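PDB 2JEP: xyloglucanase from Paenibacillus pabuli, which hydrolyses xyloglucan, a polysaccharide of plant cell walls, as a bacterial glycoside hydrolase of family 5 with a TIM-barrel fold. Local coordinates for residues Y300-S303 / Q304-M308; K291-T294 / W295-D299. All blocks are in the same frame, centred on the assembly; numbering follows the deposited sequence. Where two conformers were deposited one is given.

Contact 1. Residues Y300-S303 / Q304-M308; sequences YLES and QFKSM
Tyr300 and Gln304 stack one turn apart on helix 298-313, an outer helix of the (beta/alpha)8 barrel. The helix lies between strands 259-265 and 319-324 in the chain. The amide plane of Gln304 is only 1° from the plane of the phenol ring. CG of Gln304 makes a CH-pi contact over one face of the ring, 3.7 Å from the centroid of the Tyr300 ring and offset toward the rim. Farther out, CD of Gln304 lies 3.5 Å from OH of Tyr300. Gln304 CG stands beside its own backbone N (chi1 -72°), and a bend at chi2 then lays the amide flat against the hydroxyl end of the ring. The amide has polar partners as well. NE2 bonds to Asp232, at helix 231-235, and to a water that also bonds Ser303 OG. These bonds fix the rotation of a buried amide.

On the side facing helix 336-353, Leu301 CD1 sits over the centre of the Phe305 ring, 3.8 Å from the centroid. That helix packs on both residues, and Tyr265 meets the Phe305 ring edge-to-face. Glu302 and Lys306 touch through OE2 and the aliphatic CD, but their charged atoms do not meet. Glu302 is held by Lys350, Lys353 and Tyr354, whereas Lys306 pairs with Asp310.

Successive i to i+4 backbone bonds run beneath these side chains. The Phe305 N to Leu301 O bond is nearly straight, at 174°. Nearby, Ser307 OG donates to Gln304 O at 2.7 Å.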
ATOM      1  N   TYR A 300      20.512   8.313   0.922  1.00  8.89           N
ATOM      2  CA  TYR A 300      19.702   7.446   1.783  1.00  8.37           C
ATOM      3  C   TYR A 300      18.649   6.697   0.992  1.00  8.05           C
ATOM      4  O   TYR A 300      18.461   5.490   1.149  1.00  8.90           O
ATOM      5  CB  TYR A 300      19.081   8.281   2.896  1.00  8.80           C
ATOM      6  CG  TYR A 300      18.277   7.471   3.867  1.00  8.63           C
ATOM      7  CD1 TYR A 300      18.899   6.745   4.847  1.00 10.17           C
ATOM      8  CD2 TYR A 300      16.906   7.451   3.815  1.00  9.32           C
ATOM      9  CE1 TYR A 300      18.166   5.998   5.751  1.00 11.08           C
ATOM     10  CE2 TYR A 300      16.155   6.692   4.707  1.00  9.43           C
ATOM     11  CZ  TYR A 300      16.786   5.991   5.683  1.00 10.23           C
ATOM     12  OH  TYR A 300      16.030   5.240   6.557  1.00 12.61           O
ATOM     13  N   LEU A 301      17.976   7.404   0.092  1.00  7.98           N
ATOM     14  CA  LEU A 301      16.991   6.786  -0.769  1.00  7.76           C
ATOM     15  C   LEU A 301      17.631   5.650  -1.581  1.00  8.44           C
ATOM     16  O   LEU A 301      17.064   4.555  -1.692  1.00  7.90           O
ATOM     17  CB  LEU A 301      16.383   7.850  -1.680  1.00  7.91           C
ATOM     18  CG  LEU A 301      15.479   7.391  -2.812  1.00  7.86           C
ATOM     19  CD1 LEU A 301      14.269   6.591  -2.301  1.00  9.15           C
ATOM     20  CD2 LEU A 301      15.032   8.589  -3.618  1.00  8.92           C
ATOM     21  N   GLU A 302      18.802   5.920  -2.141  1.00  8.29           N
ATOM     22  CA  GLU A 302      19.552   4.882  -2.862  1.00  8.15           C
ATOM     23  C   GLU A 302      19.827   3.638  -2.015  1.00  8.44           C
ATOM     24  O   GLU A 302      19.561   2.510  -2.459  1.00  9.05           O
ATOM     25  CB  GLU A 302      20.850   5.500  -3.403  1.00  8.89           C
ATOM     26  CG  GLU A 302      21.909   4.501  -3.874  1.00  9.32           C
ATOM     27  CD  GLU A 302      21.520   3.652  -5.061  1.00  9.73           C
ATOM     28  OE1 GLU A 302      20.717   4.105  -5.922  1.00 10.00           O
ATOM     29  OE2 GLU A 302      22.029   2.498  -5.146  1.00 10.44           O
ATOM     30  N   SER A 303      20.373   3.828  -0.821  1.00  8.54           N
ATOM     31  CA  SER A 303      20.703   2.713   0.078  0.50  9.56           C
ATOM     32  C   SER A 303      19.458   1.913   0.446  1.00  9.05           C
ATOM     33  O   SER A 303      19.455   0.681   0.464  1.00  9.66           O
ATOM     34  CB  SER A 303      21.344   3.249   1.368  0.50 10.05           C
ATOM     35  OG  SER A 303      21.681   2.192   2.262  0.50 14.84           O
ATOM     36  N   GLN A 304      18.393   2.630   0.788  1.00  8.52           N
ATOM     37  CA  GLN A 304      17.171   1.979   1.191  1.00  7.84           C
ATOM     38  C   GLN A 304      16.607   1.096   0.089  1.00  7.76           C
ATOM     39  O   GLN A 304      16.266  -0.068   0.302  1.00  8.71           O
ATOM     40  CB  GLN A 304      16.147   3.032   1.619  1.00  8.38           C
ATOM     41  CG  GLN A 304      16.470   3.681   2.937  1.00  8.73           C
ATOM     42  CD  GLN A 304      16.143   2.803   4.091  1.00  9.90           C
ATOM     43  OE1 GLN A 304      14.957   2.530   4.328  1.00 12.20           O
ATOM     44  NE2 GLN A 304      17.156   2.336   4.784  1.00 11.92           N
ATOM     45  N   PHE A 305      16.413   1.661  -1.092  1.00  8.41           N
ATOM     46  CA  PHE A 305      15.791   0.890  -2.160  1.00  8.19           C
ATOM     47  C   PHE A 305      16.725  -0.196  -2.668  1.00  8.62           C
ATOM     48  O   PHE A 305      16.266  -1.314  -2.978  1.00  8.86           O
ATOM     49  CB  PHE A 305      15.290   1.791  -3.289  1.00  8.44           C
ATOM     50  CG  PHE A 305      13.978   2.502  -3.002  1.00  8.51           C
ATOM     51  CD1 PHE A 305      13.524   2.712  -1.706  1.00  9.10           C
ATOM     52  CD2 PHE A 305      13.207   2.979  -4.049  1.00  9.24           C
ATOM     53  CE1 PHE A 305      12.336   3.380  -1.476  1.00  8.65           C
ATOM     54  CE2 PHE A 305      12.014   3.664  -3.828  1.00  8.66           C
ATOM     55  CZ  PHE A 305      11.584   3.853  -2.528  1.00  8.29           C
ATOM     56  N   LYS A 306      18.030   0.068  -2.700  1.00  8.84           N
ATOM     57  CA  LYS A 306      18.944  -0.997  -3.093  1.00  9.37           C
ATOM     58  C   LYS A 306      18.814  -2.182  -2.135  1.00  9.36           C
ATOM     59  O   LYS A 306      18.924  -3.332  -2.563  1.00 10.17           O
ATOM     60  CB  LYS A 306      20.388  -0.518  -3.152  1.00 11.13           C
ATOM     61  CG  LYS A 306      21.313  -1.593  -3.718  1.00 13.26           C
ATOM     62  CD  LYS A 306      22.705  -1.048  -3.978  1.00 17.23           C
ATOM     63  CE  LYS A 306      23.557  -2.075  -4.695  1.00 19.05           C
ATOM     64  NZ  LYS A 306      23.901  -3.222  -3.809  1.00 19.02           N
ATOM     65  N   SER A 307      18.557  -1.932  -0.856  1.00  8.84           N
ATOM     66  CA  SER A 307      18.479  -3.040   0.095  1.00  8.89           C
ATOM     67  C   SER A 307      17.286  -3.948  -0.202  1.00  9.68           C
ATOM     68  O   SER A 307      17.381  -5.171  -0.027  1.00 10.19           O
ATOM     69  CB  SER A 307      18.484  -2.541   1.531  1.00  8.85           C
ATOM     70  OG  SER A 307      17.248  -1.991   1.959  1.00  9.43           O
ATOM     71  N   MET A 308      16.170  -3.373  -0.669  1.00  9.17           N
ATOM     72  CA  MET A 308      15.020  -4.180  -1.049  1.00  8.94           C
ATOM     73  C   MET A 308      15.303  -4.974  -2.322  1.00  9.16           C
ATOM     74  O   MET A 308      14.895  -6.130  -2.456  1.00  9.95           O
ATOM     75  CB  MET A 308      13.770  -3.296  -1.247  1.00  9.34           C
ATOM     76  CG  MET A 308      13.222  -2.689   0.023  1.00  9.64           C
ATOM     77  SD  MET A 308      12.496  -3.906   1.164  1.00  9.62           S
ATOM     78  CE  MET A 308      10.956  -4.336   0.303  1.00  9.65           C
TER
HETATM   79  O   HOH W   1      20.027   2.795   4.343  1.00 21.54           O

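Contact 2. Residues K291-T294 / W295-D299; sequences KKST and WGQED
Lys292 and Gln297 meet where the loop after helix 269-272 turns into helix 298-313. Gln297 holds the N-cap position of that helix. Its CB points back toward the preceding loop. CG lies beside the backbone N (chi1 -55°), and a bend at chi2 carries the amide to Lys292, Ser293 and the carbonyl of Trp295. At the end of this chain, Gln297 CD lies 3.8 Å from Lys292 CE. The two amide arms then part. Gln297 OE1 packs 3.3 Å from the same Lys292 CE and accepts a hydrogen bond from the backbone N of Gly283. Gln297 NE2 turns to the chain just before it and donates to Trp295 O at 3.0 Å. The bond is nearly straight (166°), and the acceptor is close to the amide plane. The donor, however, stands above the carbonyl plane of Trp295. NE2 also gives a bond to a water that accepts from Ser293 N. Ser293 CB packs 3.7 Å from Gln297 NE2, and Ser293 OG bonds Asp270.

The extended chain of Lys292 carries NZ past the Gln297 amide. There NZ donates to a second water, which donates in turn to Glu298 OE1. The ammonium and carboxylate are therefore linked through water, not directly. NZ also makes a weak bond to Gly283 O. On another side of the turn, Thr294 OG1 lies at the edge of the Trp295 indole, in its plane.

The contact lies near the protein surface, though Ser293 is buried. It leads from the loop into helix 298-313, with Asp270 of helix 269-272 and the 282-284 loop bonded to it.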
ATOM      1  N   LYS A 291      15.756  24.867   5.947  1.00  7.96           N
ATOM      2  CA  LYS A 291      14.464  24.286   5.598  0.50  7.68           C
ATOM      3  C   LYS A 291      14.588  22.872   5.032  1.00  7.65           C
ATOM      4  O   LYS A 291      13.614  22.316   4.539  1.00  8.49           O
ATOM      5  CB  LYS A 291      13.734  25.221   4.636  0.50  8.07           C
ATOM      6  CG  LYS A 291      13.580  26.645   5.195  0.50  8.86           C
ATOM      7  CD  LYS A 291      12.808  27.563   4.226  0.50  7.18           C
ATOM      8  CE  LYS A 291      12.702  28.990   4.721  0.50 10.33           C
ATOM      9  NZ  LYS A 291      11.805  29.827   3.863  0.50 13.75           N
ATOM     10  N   LYS A 292      15.792  22.304   5.109  1.00  7.41           N
ATOM     11  CA  LYS A 292      16.128  21.001   4.528  1.00  7.25           C
ATOM     12  C   LYS A 292      16.555  20.084   5.666  1.00  7.23           C
ATOM     13  O   LYS A 292      17.234  20.530   6.607  1.00  8.61           O
ATOM     14  CB  LYS A 292      17.289  21.167   3.542  1.00  7.99           C
ATOM     15  CG  LYS A 292      17.671  19.932   2.785  1.00  8.03           C
ATOM     16  CD  LYS A 292      18.942  20.175   1.949  1.00  7.83           C
ATOM     17  CE  LYS A 292      19.209  19.044   1.014  1.00  8.55           C
ATOM     18  NZ  LYS A 292      20.471  19.245   0.197  1.00  9.12           N
ATOM     19  N   SER A 293      16.194  18.804   5.598  1.00  7.77           N
ATOM     20  CA  SER A 293      16.630  17.857   6.621  1.00  7.92           C
ATOM     21  C   SER A 293      18.156  17.729   6.599  1.00  8.66           C
ATOM     22  O   SER A 293      18.818  18.121   5.638  1.00  9.75           O
ATOM     23  CB  SER A 293      16.019  16.475   6.365  1.00  7.91           C
ATOM     24  OG  SER A 293      14.620  16.548   6.161  1.00  7.87           O
ATOM     25  N   THR A 294      18.702  17.134   7.654  1.00  8.68           N
ATOM     26  CA  THR A 294      20.148  16.890   7.736  1.00  9.44           C
ATOM     27  C   THR A 294      20.512  15.465   7.343  1.00  9.14           C
ATOM     28  O   THR A 294      21.691  15.107   7.350  1.00  9.95           O
ATOM     29  CB  THR A 294      20.667  17.186   9.137  1.00 10.06           C
ATOM     30  OG1 THR A 294      19.886  16.471  10.081  1.00 13.28           O
ATOM     31  CG2 THR A 294      20.584  18.688   9.418  1.00 12.77           C
ATOM     32  N   TRP A 295      19.515  14.659   6.970  1.00  9.48           N
ATOM     33  CA  TRP A 295      19.718  13.268   6.610  1.00  8.53           C
ATOM     34  C   TRP A 295      18.555  12.893   5.652  1.00  7.94           C
ATOM     35  O   TRP A 295      17.676  13.709   5.375  1.00  8.19           O
ATOM     36  CB  TRP A 295      19.724  12.370   7.861  1.00  9.39           C
ATOM     37  CG  TRP A 295      18.358  12.280   8.494  1.00  9.60           C
ATOM     38  CD1 TRP A 295      17.768  13.213   9.290  1.00 11.18           C
ATOM     39  CD2 TRP A 295      17.378  11.232   8.321  1.00  9.83           C
ATOM     40  NE1 TRP A 295      16.498  12.818   9.640  1.00 11.47           N
ATOM     41  CE2 TRP A 295      16.236  11.605   9.061  1.00 10.29           C
ATOM     42  CE3 TRP A 295      17.364  10.012   7.632  1.00 10.44           C
ATOM     43  CZ2 TRP A 295      15.084  10.810   9.125  1.00 11.27           C
ATOM     44  CZ3 TRP A 295      16.219   9.245   7.690  1.00 10.93           C
ATOM     45  CH2 TRP A 295      15.095   9.642   8.439  1.00 11.95           C
ATOM     46  N   GLY A 296      18.602  11.679   5.132  1.00  8.08           N
ATOM     47  CA  GLY A 296      17.472  11.173   4.369  1.00  8.06           C
ATOM     48  C   GLY A 296      17.383  11.671   2.938  1.00  8.40           C
ATOM     49  O   GLY A 296      16.307  11.659   2.326  1.00  7.74           O
ATOM     50  N   GLN A 297      18.516  12.056   2.374  1.00  7.88           N
ATOM     51  CA  GLN A 297      18.554  12.649   1.052  1.00  7.88           C
ATOM     52  C   GLN A 297      18.748  11.581  -0.008  1.00  7.98           C
ATOM     53  O   GLN A 297      18.440  10.402   0.224  1.00  8.34           O
ATOM     54  CB  GLN A 297      19.621  13.736   1.001  1.00  8.01           C
ATOM     55  CG  GLN A 297      19.409  14.762   2.095  1.00  7.61           C
ATOM     56  CD  GLN A 297      18.080  15.511   1.962  1.00  7.36           C
ATOM     57  OE1 GLN A 297      17.806  16.109   0.903  1.00  8.26           O
ATOM     58  NE2 GLN A 297      17.245  15.467   3.005  1.00  8.20           N
ATOM     59  N   GLU A 298      19.255  11.958  -1.177  1.00  8.38           N
ATOM     60  CA  GLU A 298      19.338  11.039  -2.315  1.00  9.06           C
ATOM     61  C   GLU A 298      20.159   9.796  -1.992  1.00  8.58           C
ATOM     62  O   GLU A 298      19.849   8.699  -2.483  1.00  9.07           O
ATOM     63  CB  GLU A 298      19.976  11.762  -3.509  1.00  9.76           C
ATOM     64  CG  GLU A 298      19.131  12.876  -4.146  1.00 10.31           C
ATOM     65  CD  GLU A 298      19.358  14.272  -3.574  1.00 11.61           C
ATOM     66  OE1 GLU A 298      19.765  14.423  -2.399  1.00 10.18           O
ATOM     67  OE2 GLU A 298      19.115  15.226  -4.357  1.00 14.01           O
ATOM     68  N   ASP A 299      21.223   9.972  -1.214  1.00  9.26           N
ATOM     69  CA  ASP A 299      22.069   8.842  -0.830  1.00  9.33           C
ATOM     70  C   ASP A 299      21.340   7.817   0.026  1.00  8.88           C
ATOM     71  O   ASP A 299      21.527   6.599  -0.141  1.00  9.11           O
ATOM     72  CB  ASP A 299      23.383   9.301  -0.166  1.00 10.19           C
ATOM     73  CG  ASP A 299      23.201  10.348   0.974  1.00 12.70           C
ATOM     74  OD1 ASP A 299      22.067  10.821   1.262  1.00 13.91           O
ATOM     75  OD2 ASP A 299      24.239  10.690   1.629  1.00 17.70           O
TER
HETATM   76  O   HOH W   2      20.749  16.733  -1.149  1.00 14.46           O
HETATM   77  O   HOH W   3      14.765  17.175   3.537  1.00  7.73           O

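How the contacts relate
The two contacts follow one another along the chain. Contact 2 (291-299) comes first and leads directly into contact 1 (300-308), their centres about 14 Å apart. They share helix 298-313: contact 2 contains its N-cap and first residues, and contact 1 its next turns. They touch where the rings of Trp295 and Tyr300 meet edge-to-face, with Tyr300 CZ 3.9 Å from Trp295 CZ3. The setting changes along the way. Contact 2 is a surface turn among loops, whereas contact 1 packs partly against strand 259-265 and helix 336-353. Together they trace the passage from a peripheral loop into an outer helix of the TIM barrel.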